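Side-chain contacts in arginine kinase (Anthopleura japonica, PDB 4RF6), which catalyses the reversible transfer of a phosphoryl group from ATP to L-arginine, giving phosphoarginine and ADP, in a chain built of two tandem phosphagen kinase repeats: residues S178-E182 with K183-Q187; S248-S251 with R252-A256; K383-L386 with R387-T391. All blocks are in the same frame, centred on the assembly; numbering follows the deposited sequence.

Interaction 1: S178-E182 with K183-Q187; sequences SGMDE and KTRQQ
K183 opens the helical side of this turn and adds little beyond its CB, which lies 3.9 Å from D181 OD1 while the extended remainder of the chain leads away. T184 is the focus. T184 OG1 donates to D181 OD1 over 2.7 Å, reaching the oxygen on the syn side but 26° out of the carboxylate plane, and T184 N donates to the same oxygen over 2.9 Å, nearly in line with the C-O bond. One carboxylate oxygen thus takes two bonds from a single residue. D181 CG sits between its own backbone N and carbonyl carbon (chi1 55°), which swings OD1 back over the first turn. This is an N-cap: D181 precedes helix 182-190, which follows the edge strand 172-176 of the first eight-stranded antiparallel sheet, and the carboxylate of D181 would be expected to suit the positive end of the helix dipole. The other flank of T184 is apolar, T184 CG2 resting 3.9 Å from M180 CG. R185 N donates to D181 O. M180 SD packs 3.7 Å from R185 CA, and both side chains also touch L194. The arginine bends at chi3 and brings R185 NE within 3.3 Å of E182 OE1, a weakly hydrogen-bonded salt bridge at an N-H...O angle of 137°; the carboxylate and guanidinium planes are nearly parallel. Q186 N continues the helical pattern by donating to E182 O at 2.9 Å, and its side chain runs alongside that of E182, with NE2 weakly bonded to D190.

Interaction 2: S248-S251 with R252-A256; sequences SVFS and RLCRA
S248-S251 and R252-A256 form successive turns of one alpha-helix, 246-264, and four i to i+4 bonds join them: R252 N to S248 O, L253 N to V249 O, C254 N to F250 O and R255 N to S251 O, all within 2.8-3.0 Å. The helix packs on the antiparallel sheet of the catalytic domain. V249 and L253 meet strands 127-136 and 235-242, both touching I132, a predicted ATP-site residue, while F250 also reaches helix 344-370. C254 makes a sulfur-aromatic contact with F250, its SG over one ring face, 3.5 Å from the centroid and 17° off the normal. L253 CD2 approaches the same ring obliquely, 4.2 Å from F250 CD1. The buried R252 guanidinium has S248 O and V249 CA over one face, and it is held by a salt bridge to E241 and by T224 O. R255, whose chain bends at chi2 and chi3, folds back along the helix; its NH2 forms a salt bridge with D169. R255 NH1 donates weakly to S251 OG (3.1 Å, 132°) and also donates to a water 2.6 Å away; that water donates to S248 O at 3.0 Å.

Interaction 3: K383-L386 with R387-T391; sequences KSLL and RKYLT
S384 OG caps helix 385-389 by accepting from R387 N over 3.2 Å at an N-H...O angle of 163°. With chi1 at 65°, OG is held between the serine's own backbone N and carbonyl carbon and faces the first turn, making S384 the N-cap. Main-chain bonds follow: K388 N to S384 O at 3.1 Å, Y389 N to L385 O, and L390 N to L386 O at 2.8 Å. Y389 N also makes a weak bond to L386 O. The helix ends there, with L390 at the centre of an inverse gamma turn and T391 capping the next helix, 392-398. Among apolar contacts, L386 and L390 run side by side in the same direction, L386 CD1 4.0 Å from L390 CB, and both pack against I413 of helix 409-418. L385 CD2 stands 4.4 Å from Y389 CE2, facing helix 438-448, and K388 CG lies over the centre of the Y389 ring face, 3.9 Å above its plane. K388 NZ forms a salt bridge with D447 OD2 of that helix, Y389 OH hydrogen-bonds to the same oxygen, and R387 NH1 donates to P380 O. K383 NZ and R387 NH1 remain 5.7 Å apart. This chemistry implies a helix fixed at its start by a neutral hydroxyl, packed through L386 and L390 toward 409-418, and tied to 438-448 by L385, Y389 and the D447 carboxylate.

From the N terminus the three contacts come in series; none nests within or crosses another, and each closes only a local turn. Interaction 1 starts helix 182-190 where the chain leaves edge strand 172-176. Interaction 2 lies further on, within helix 246-264 against the same sheet of the first catalytic domain; their centres are about 28 Å apart. The chain then runs through helix 344-370 into the second repeat, where interaction 3 forms the short helix 385-389 of the N-terminal domain and joins it to helices 409-418 and 438-448. Its centre is about 57 Å from that of interaction 1 and 49 Å from that of interaction 2, across the centre of the chain.

Interaction 1: S178-E182 with K183-Q187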
ATOM      1  N   SER A 178       5.340 -19.553  21.084  1.00 26.53           N
ATOM      2  CA  SER A 178       5.328 -19.980  22.477  0.61 26.67           C
ATOM      3  C   SER A 178       5.717 -18.820  23.390  1.00 27.58           C
ATOM      4  O   SER A 178       6.826 -18.291  23.291  1.00 27.63           O
ATOM      5  CB  SER A 178       6.291 -21.151  22.671  0.61 27.10           C
ATOM      6  OG  SER A 178       5.960 -22.219  21.803  0.61 26.27           O
ATOM      7  N   GLY A 179       4.804 -18.431  24.275  1.00 27.15           N
ATOM      8  CA  GLY A 179       5.061 -17.339  25.197  1.00 30.56           C
ATOM      9  C   GLY A 179       4.616 -15.986  24.669  1.00 33.11           C
ATOM     10  O   GLY A 179       4.771 -14.970  25.345  1.00 33.50           O
ATOM     11  N   MET A 180       4.062 -15.966  23.459  1.00 33.91           N
ATOM     12  CA  MET A 180       3.623 -14.705  22.857  1.00 35.63           C
ATOM     13  C   MET A 180       2.453 -14.096  23.629  1.00 38.43           C
ATOM     14  O   MET A 180       1.424 -14.748  23.820  1.00 37.23           O
ATOM     15  CB  MET A 180       3.238 -14.902  21.391  1.00 34.44           C
ATOM     16  CG  MET A 180       2.773 -13.626  20.698  1.00 31.60           C
ATOM     17  SD  MET A 180       2.122 -13.928  19.040  1.00 31.48           S
ATOM     18  CE  MET A 180       3.611 -14.445  18.194  1.00 27.52           C
ATOM     19  N   ASP A 181       2.610 -12.849  24.071  1.00 42.23           N
ATOM     20  CA  ASP A 181       1.531 -12.171  24.789  1.00 46.36           C
ATOM     21  C   ASP A 181       0.442 -11.664  23.838  1.00 47.23           C
ATOM     22  O   ASP A 181       0.638 -11.625  22.617  1.00 46.86           O
ATOM     23  CB  ASP A 181       2.070 -11.049  25.694  1.00 47.58           C
ATOM     24  CG  ASP A 181       2.917 -10.034  24.944  1.00 48.96           C
ATOM     25  OD1 ASP A 181       2.597  -9.720  23.783  1.00 50.47           O
ATOM     26  OD2 ASP A 181       3.903  -9.535  25.528  1.00 48.83           O
ATOM     27  N   GLU A 182      -0.703 -11.289  24.403  1.00 47.29           N
ATOM     28  CA  GLU A 182      -1.854 -10.856  23.613  1.00 48.59           C
ATOM     29  C   GLU A 182      -1.564  -9.606  22.788  1.00 46.98           C
ATOM     30  O   GLU A 182      -1.999  -9.493  21.638  1.00 48.73           O
ATOM     31  CB  GLU A 182      -3.067 -10.619  24.519  1.00 52.61           C
ATOM     32  CG  GLU A 182      -4.238  -9.903  23.842  1.00 55.25           C
ATOM     33  CD  GLU A 182      -4.851 -10.695  22.693  1.00 58.30           C
ATOM     34  OE1 GLU A 182      -4.588 -11.914  22.588  1.00 59.82           O
ATOM     35  OE2 GLU A 182      -5.604 -10.094  21.894  1.00 59.20           O
ATOM     36  N   LYS A 183      -0.827  -8.674  23.380  1.00 45.15           N
ATOM     37  CA  LYS A 183      -0.476  -7.428  22.711  1.00 46.15           C
ATOM     38  C   LYS A 183       0.262  -7.685  21.395  1.00 44.94           C
ATOM     39  O   LYS A 183      -0.077  -7.113  20.358  1.00 43.21           O
ATOM     40  CB  LYS A 183       0.388  -6.568  23.635  1.00 50.01           C
ATOM     41  CG  LYS A 183       0.808  -5.247  23.025  1.00 53.77           C
ATOM     42  CD  LYS A 183       1.584  -4.410  24.025  1.00 56.50           C
ATOM     43  CE  LYS A 183       1.950  -3.057  23.443  1.00 58.86           C
ATOM     44  NZ  LYS A 183       2.910  -2.337  24.322  1.00 60.07           N
ATOM     45  N   THR A 184       1.264  -8.559  21.453  1.00 44.83           N
ATOM     46  CA  THR A 184       2.072  -8.911  20.286  1.00 42.81           C
ATOM     47  C   THR A 184       1.246  -9.638  19.232  1.00 40.70           C
ATOM     48  O   THR A 184       1.368  -9.367  18.033  1.00 40.24           O
ATOM     49  CB  THR A 184       3.264  -9.799  20.682  1.00 41.65           C
ATOM     50  OG1 THR A 184       4.095  -9.096  21.616  1.00 42.63           O
ATOM     51  CG2 THR A 184       4.092 -10.183  19.462  1.00 38.93           C
ATOM     52  N   ARG A 185       0.418 -10.571  19.694  1.00 41.48           N
ATOM     53  CA  ARG A 185      -0.476 -11.325  18.828  1.00 42.94           C
ATOM     54  C   ARG A 185      -1.339 -10.354  18.024  1.00 41.26           C
ATOM     55  O   ARG A 185      -1.451 -10.468  16.798  1.00 37.07           O
ATOM     56  CB  ARG A 185      -1.357 -12.248  19.675  1.00 44.46           C
ATOM     57  CG  ARG A 185      -1.939 -13.447  18.936  1.00 48.17           C
ATOM     58  CD  ARG A 185      -3.209 -13.950  19.621  1.00 52.02           C
ATOM     59  NE  ARG A 185      -4.302 -12.991  19.471  1.00 56.14           N
ATOM     60  CZ  ARG A 185      -5.245 -13.064  18.534  1.00 56.13           C
ATOM     61  NH1 ARG A 185      -5.249 -14.063  17.661  1.00 54.59           N
ATOM     62  NH2 ARG A 185      -6.191 -12.136  18.474  1.00 56.67           N
ATOM     63  N   GLN A 186      -1.925  -9.387  18.727  1.00 41.44           N
ATOM     64  CA  GLN A 186      -2.779  -8.375  18.111  1.00 42.00           C
ATOM     65  C   GLN A 186      -2.044  -7.602  17.021  1.00 37.84           C
ATOM     66  O   GLN A 186      -2.574  -7.379  15.929  1.00 37.43           O
ATOM     67  CB  GLN A 186      -3.278  -7.398  19.180  1.00 45.74           C
ATOM     68  CG  GLN A 186      -4.469  -6.581  18.725  1.00 48.31           C
ATOM     69  CD  GLN A 186      -5.502  -7.435  18.015  1.00 48.96           C
ATOM     70  OE1 GLN A 186      -6.098  -8.333  18.613  1.00 49.26           O
ATOM     71  NE2 GLN A 186      -5.702  -7.175  16.728  1.00 48.14           N
ATOM     72  N   GLN A 187      -0.821  -7.186  17.336  1.00 37.11           N
ATOM     73  CA  GLN A 187       0.020  -6.453  16.398  1.00 42.20           C
ATOM     74  C   GLN A 187       0.274  -7.242  15.118  1.00 39.32           C
ATOM     75  O   GLN A 187       0.103  -6.728  14.009  1.00 39.46           O
ATOM     76  CB  GLN A 187       1.357  -6.103  17.053  1.00 50.44           C
ATOM     77  CG  GLN A 187       1.242  -5.178  18.256  1.00 57.95           C
ATOM     78  CD  GLN A 187       2.567  -4.537  18.633  1.00 63.34           C
ATOM     79  OE1 GLN A 187       3.625  -4.924  18.132  1.00 65.63           O
ATOM     80  NE2 GLN A 187       2.511  -3.544  19.515  1.00 64.10           N
TER

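Interaction 2: S248-S251 with R252-A256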
ATOM      1  N   SER A 248      14.195  -5.277  -6.612  1.00 23.58           N
ATOM      2  CA  SER A 248      14.559  -5.003  -5.222  1.00 26.96           C
ATOM      3  C   SER A 248      14.008  -6.058  -4.259  1.00 24.57           C
ATOM      4  O   SER A 248      14.666  -6.427  -3.285  1.00 21.66           O
ATOM      5  CB  SER A 248      14.079  -3.611  -4.817  1.00 29.92           C
ATOM      6  OG  SER A 248      14.185  -3.421  -3.421  1.00 34.28           O
ATOM      7  N   VAL A 249      12.795  -6.537  -4.533  1.00 24.37           N
ATOM      8  CA  VAL A 249      12.159  -7.563  -3.707  1.00 20.15           C
ATOM      9  C   VAL A 249      12.954  -8.874  -3.737  1.00 21.75           C
ATOM     10  O   VAL A 249      13.156  -9.516  -2.703  1.00 19.99           O
ATOM     11  CB  VAL A 249      10.712  -7.835  -4.158  1.00 16.85           C
ATOM     12  CG1 VAL A 249      10.162  -9.100  -3.497  1.00 21.33           C
ATOM     13  CG2 VAL A 249       9.811  -6.645  -3.858  1.00 16.02           C
ATOM     14  N   PHE A 250      13.394  -9.265  -4.928  1.00 23.24           N
ATOM     15  CA  PHE A 250      14.142 -10.503  -5.099  1.00 26.39           C
ATOM     16  C   PHE A 250      15.549 -10.377  -4.532  1.00 29.06           C
ATOM     17  O   PHE A 250      16.098 -11.337  -3.984  1.00 29.60           O
ATOM     18  CB  PHE A 250      14.198 -10.901  -6.574  1.00 24.54           C
ATOM     19  CG  PHE A 250      14.769 -12.274  -6.810  1.00 24.22           C
ATOM     20  CD1 PHE A 250      14.242 -13.379  -6.154  1.00 22.36           C
ATOM     21  CD2 PHE A 250      15.824 -12.460  -7.694  1.00 26.18           C
ATOM     22  CE1 PHE A 250      14.764 -14.649  -6.365  1.00 24.18           C
ATOM     23  CE2 PHE A 250      16.353 -13.725  -7.917  1.00 27.22           C
ATOM     24  CZ  PHE A 250      15.821 -14.823  -7.252  1.00 26.69           C
ATOM     25  N   SER A 251      16.130  -9.188  -4.666  1.00 28.11           N
ATOM     26  CA  SER A 251      17.444  -8.909  -4.089  1.00 30.24           C
ATOM     27  C   SER A 251      17.421  -9.100  -2.570  1.00 26.20           C
ATOM     28  O   SER A 251      18.282  -9.783  -2.009  1.00 24.45           O
ATOM     29  CB  SER A 251      17.890  -7.484  -4.443  1.00 31.82           C
ATOM     30  OG  SER A 251      19.099  -7.150  -3.797  1.00 33.92           O
ATOM     31  N   ARG A 252      16.430  -8.490  -1.921  1.00 22.03           N
ATOM     32  CA  ARG A 252      16.244  -8.597  -0.478  1.00 23.05           C
ATOM     33  C   ARG A 252      16.006 -10.051  -0.072  1.00 25.01           C
ATOM     34  O   ARG A 252      16.568 -10.531   0.919  1.00 27.49           O
ATOM     35  CB  ARG A 252      15.077  -7.702  -0.035  1.00 23.15           C
ATOM     36  CG  ARG A 252      14.766  -7.734   1.459  1.00 23.34           C
ATOM     37  CD  ARG A 252      13.849  -6.583   1.869  1.00 25.21           C
ATOM     38  NE  ARG A 252      12.550  -6.640   1.198  1.00 27.97           N
ATOM     39  CZ  ARG A 252      12.142  -5.777   0.269  1.00 28.96           C
ATOM     40  NH1 ARG A 252      12.924  -4.775  -0.107  1.00 29.23           N
ATOM     41  NH2 ARG A 252      10.943  -5.914  -0.281  1.00 30.42           N
ATOM     42  N   LEU A 253      15.186 -10.756  -0.851  1.00 23.62           N
ATOM     43  CA  LEU A 253      14.929 -12.171  -0.594  1.00 25.19           C
ATOM     44  C   LEU A 253      16.227 -12.967  -0.637  1.00 26.40           C
ATOM     45  O   LEU A 253      16.558 -13.694   0.308  1.00 27.84           O
ATOM     46  CB  LEU A 253      13.943 -12.746  -1.612  1.00 23.51           C
ATOM     47  CG  LEU A 253      13.628 -14.230  -1.412  1.00 23.72           C
ATOM     48  CD1 LEU A 253      13.001 -14.458  -0.049  1.00 23.11           C
ATOM     49  CD2 LEU A 253      12.725 -14.771  -2.513  1.00 24.82           C
ATOM     50  N   CYS A 254      16.960 -12.817  -1.737  1.00 21.56           N
ATOM     51  CA  CYS A 254      18.198 -13.559  -1.940  1.00 23.11           C
ATOM     52  C   CYS A 254      19.220 -13.295  -0.843  1.00 24.71           C
ATOM     53  O   CYS A 254      19.826 -14.232  -0.315  1.00 23.90           O
ATOM     54  CB  CYS A 254      18.787 -13.241  -3.311  1.00 23.92           C
ATOM     55  SG  CYS A 254      17.872 -14.037  -4.646  1.00 29.18           S
ATOM     56  N   ARG A 255      19.396 -12.023  -0.498  1.00 26.73           N
ATOM     57  CA  ARG A 255      20.316 -11.631   0.568  1.00 30.16           C
ATOM     58  C   ARG A 255      20.083 -12.443   1.841  1.00 30.61           C
ATOM     59  O   ARG A 255      21.025 -12.971   2.434  1.00 31.16           O
ATOM     60  CB  ARG A 255      20.188 -10.133   0.860  1.00 33.81           C
ATOM     61  CG  ARG A 255      21.388  -9.303   0.409  1.00 39.97           C
ATOM     62  CD  ARG A 255      20.951  -7.952  -0.144  1.00 42.54           C
ATOM     63  NE  ARG A 255      20.066  -7.250   0.782  1.00 43.56           N
ATOM     64  CZ  ARG A 255      19.114  -6.401   0.409  1.00 44.24           C
ATOM     65  NH1 ARG A 255      18.916  -6.141  -0.876  1.00 44.71           N
ATOM     66  NH2 ARG A 255      18.354  -5.817   1.322  1.00 43.70           N
ATOM     67  N   ALA A 256      18.822 -12.567   2.242  1.00 27.14           N
ATOM     68  CA  ALA A 256      18.484 -13.301   3.460  1.00 26.85           C
ATOM     69  C   ALA A 256      18.639 -14.811   3.300  1.00 25.84           C
ATOM     70  O   ALA A 256      19.183 -15.481   4.181  1.00 25.33           O
ATOM     71  CB  ALA A 256      17.077 -12.961   3.912  1.00 22.57           C
TER
HETATM   72  O   HOH W   1      17.110  -4.924  -2.362  1.00 38.16           O

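Interaction 3: K383-L386 with R387-T391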
ATOM      1  N   LYS A 383     -20.261  21.725 -17.213  1.00 54.04           N
ATOM      2  CA  LYS A 383     -19.888  23.107 -16.920  1.00 51.64           C
ATOM      3  C   LYS A 383     -18.579  23.262 -16.145  1.00 45.38           C
ATOM      4  O   LYS A 383     -18.343  24.294 -15.515  1.00 45.44           O
ATOM      5  CB  LYS A 383     -21.024  23.810 -16.180  1.00 55.31           C
ATOM      6  CG  LYS A 383     -22.304  23.865 -16.983  1.00 60.00           C
ATOM      7  CD  LYS A 383     -22.101  24.649 -18.272  1.00 63.96           C
ATOM      8  CE  LYS A 383     -23.216  24.377 -19.271  1.00 66.29           C
ATOM      9  NZ  LYS A 383     -24.562  24.711 -18.733  1.00 67.93           N
ATOM     10  N   SER A 384     -17.728  22.244 -16.197  1.00 41.61           N
ATOM     11  CA  SER A 384     -16.409  22.326 -15.574  1.00 38.53           C
ATOM     12  C   SER A 384     -15.542  23.372 -16.280  1.00 35.33           C
ATOM     13  O   SER A 384     -15.765  23.684 -17.453  1.00 32.78           O
ATOM     14  CB  SER A 384     -15.713  20.969 -15.619  1.00 37.89           C
ATOM     15  OG  SER A 384     -15.439  20.585 -16.955  1.00 37.06           O
ATOM     16  N   LEU A 385     -14.565  23.922 -15.563  1.00 33.68           N
ATOM     17  CA  LEU A 385     -13.623  24.866 -16.163  1.00 32.80           C
ATOM     18  C   LEU A 385     -12.774  24.149 -17.213  1.00 29.15           C
ATOM     19  O   LEU A 385     -12.258  24.771 -18.146  1.00 29.11           O
ATOM     20  CB  LEU A 385     -12.723  25.485 -15.093  1.00 32.25           C
ATOM     21  CG  LEU A 385     -13.406  26.277 -13.979  1.00 33.11           C
ATOM     22  CD1 LEU A 385     -12.405  26.704 -12.926  1.00 34.25           C
ATOM     23  CD2 LEU A 385     -14.112  27.491 -14.544  1.00 33.34           C
ATOM     24  N   LEU A 386     -12.627  22.837 -17.040  1.00 27.62           N
ATOM     25  CA  LEU A 386     -11.938  21.995 -18.009  1.00 32.17           C
ATOM     26  C   LEU A 386     -12.591  22.122 -19.377  1.00 37.30           C
ATOM     27  O   LEU A 386     -11.924  22.407 -20.375  1.00 38.46           O
ATOM     28  CB  LEU A 386     -11.954  20.533 -17.558  1.00 29.08           C
ATOM     29  CG  LEU A 386     -11.421  19.517 -18.569  1.00 30.11           C
ATOM     30  CD1 LEU A 386      -9.979  19.845 -18.941  1.00 28.27           C
ATOM     31  CD2 LEU A 386     -11.532  18.082 -18.040  1.00 26.14           C
ATOM     32  N   ARG A 387     -13.902  21.911 -19.414  1.00 37.66           N
ATOM     33  CA  ARG A 387     -14.661  21.998 -20.653  1.00 38.95           C
ATOM     34  C   ARG A 387     -14.595  23.418 -21.208  1.00 37.09           C
ATOM     35  O   ARG A 387     -14.466  23.620 -22.417  1.00 37.36           O
ATOM     36  CB  ARG A 387     -16.117  21.600 -20.387  1.00 44.81           C
ATOM     37  CG  ARG A 387     -16.950  21.292 -21.628  1.00 50.13           C
ATOM     38  CD  ARG A 387     -17.471  22.549 -22.308  1.00 54.35           C
ATOM     39  NE  ARG A 387     -18.492  22.262 -23.308  1.00 60.04           N
ATOM     40  CZ  ARG A 387     -19.796  22.372 -23.083  1.00 62.75           C
ATOM     41  NH1 ARG A 387     -20.234  22.767 -21.894  1.00 63.18           N
ATOM     42  NH2 ARG A 387     -20.658  22.094 -24.049  1.00 63.20           N
ATOM     43  N   LYS A 388     -14.695  24.395 -20.314  1.00 33.83           N
ATOM     44  CA  LYS A 388     -14.722  25.799 -20.703  1.00 34.49           C
ATOM     45  C   LYS A 388     -13.468  26.207 -21.472  1.00 35.44           C
ATOM     46  O   LYS A 388     -13.546  26.978 -22.429  1.00 33.86           O
ATOM     47  CB  LYS A 388     -14.892  26.692 -19.468  1.00 33.47           C
ATOM     48  CG  LYS A 388     -15.031  28.180 -19.788  1.00 34.06           C
ATOM     49  CD  LYS A 388     -15.326  28.988 -18.536  1.00 32.73           C
ATOM     50  CE  LYS A 388     -15.558  30.450 -18.874  1.00 35.37           C
ATOM     51  NZ  LYS A 388     -15.703  31.288 -17.651  1.00 37.27           N
ATOM     52  N   TYR A 389     -12.318  25.673 -21.067  1.00 34.53           N
ATOM     53  CA  TYR A 389     -11.037  26.155 -21.589  1.00 33.07           C
ATOM     54  C   TYR A 389     -10.267  25.183 -22.490  1.00 30.63           C
ATOM     55  O   TYR A 389      -9.428  25.607 -23.291  1.00 30.99           O
ATOM     56  CB  TYR A 389     -10.155  26.656 -20.438  1.00 30.78           C
ATOM     57  CG  TYR A 389     -10.713  27.891 -19.777  1.00 31.77           C
ATOM     58  CD1 TYR A 389     -10.901  29.059 -20.504  1.00 32.67           C
ATOM     59  CD2 TYR A 389     -11.063  27.887 -18.433  1.00 32.11           C
ATOM     60  CE1 TYR A 389     -11.416  30.192 -19.913  1.00 35.65           C
ATOM     61  CE2 TYR A 389     -11.581  29.018 -17.831  1.00 32.54           C
ATOM     62  CZ  TYR A 389     -11.754  30.165 -18.576  1.00 34.54           C
ATOM     63  OH  TYR A 389     -12.269  31.291 -17.989  1.00 36.41           O
ATOM     64  N   LEU A 390     -10.551  23.890 -22.372  1.00 28.43           N
ATOM     65  CA  LEU A 390      -9.859  22.906 -23.200  1.00 29.34           C
ATOM     66  C   LEU A 390     -10.477  22.801 -24.594  1.00 31.15           C
ATOM     67  O   LEU A 390     -11.343  21.962 -24.835  1.00 31.27           O
ATOM     68  CB  LEU A 390      -9.825  21.525 -22.537  1.00 27.36           C
ATOM     69  CG  LEU A 390      -8.916  20.517 -23.247  1.00 31.02           C
ATOM     70  CD1 LEU A 390      -7.465  20.819 -22.951  1.00 34.35           C
ATOM     71  CD2 LEU A 390      -9.236  19.080 -22.884  1.00 31.51           C
ATOM     72  N   THR A 391     -10.030  23.655 -25.508  1.00 32.81           N
ATOM     73  CA  THR A 391     -10.432  23.554 -26.908  1.00 35.03           C
ATOM     74  C   THR A 391      -9.671  22.396 -27.554  1.00 37.70           C
ATOM     75  O   THR A 391      -8.621  21.987 -27.051  1.00 34.94           O
ATOM     76  CB  THR A 391     -10.112  24.846 -27.657  1.00 35.39           C
ATOM     77  OG1 THR A 391      -8.720  24.865 -27.992  1.00 40.71           O
ATOM     78  CG2 THR A 391     -10.432  26.050 -26.793  1.00 33.87           C
TER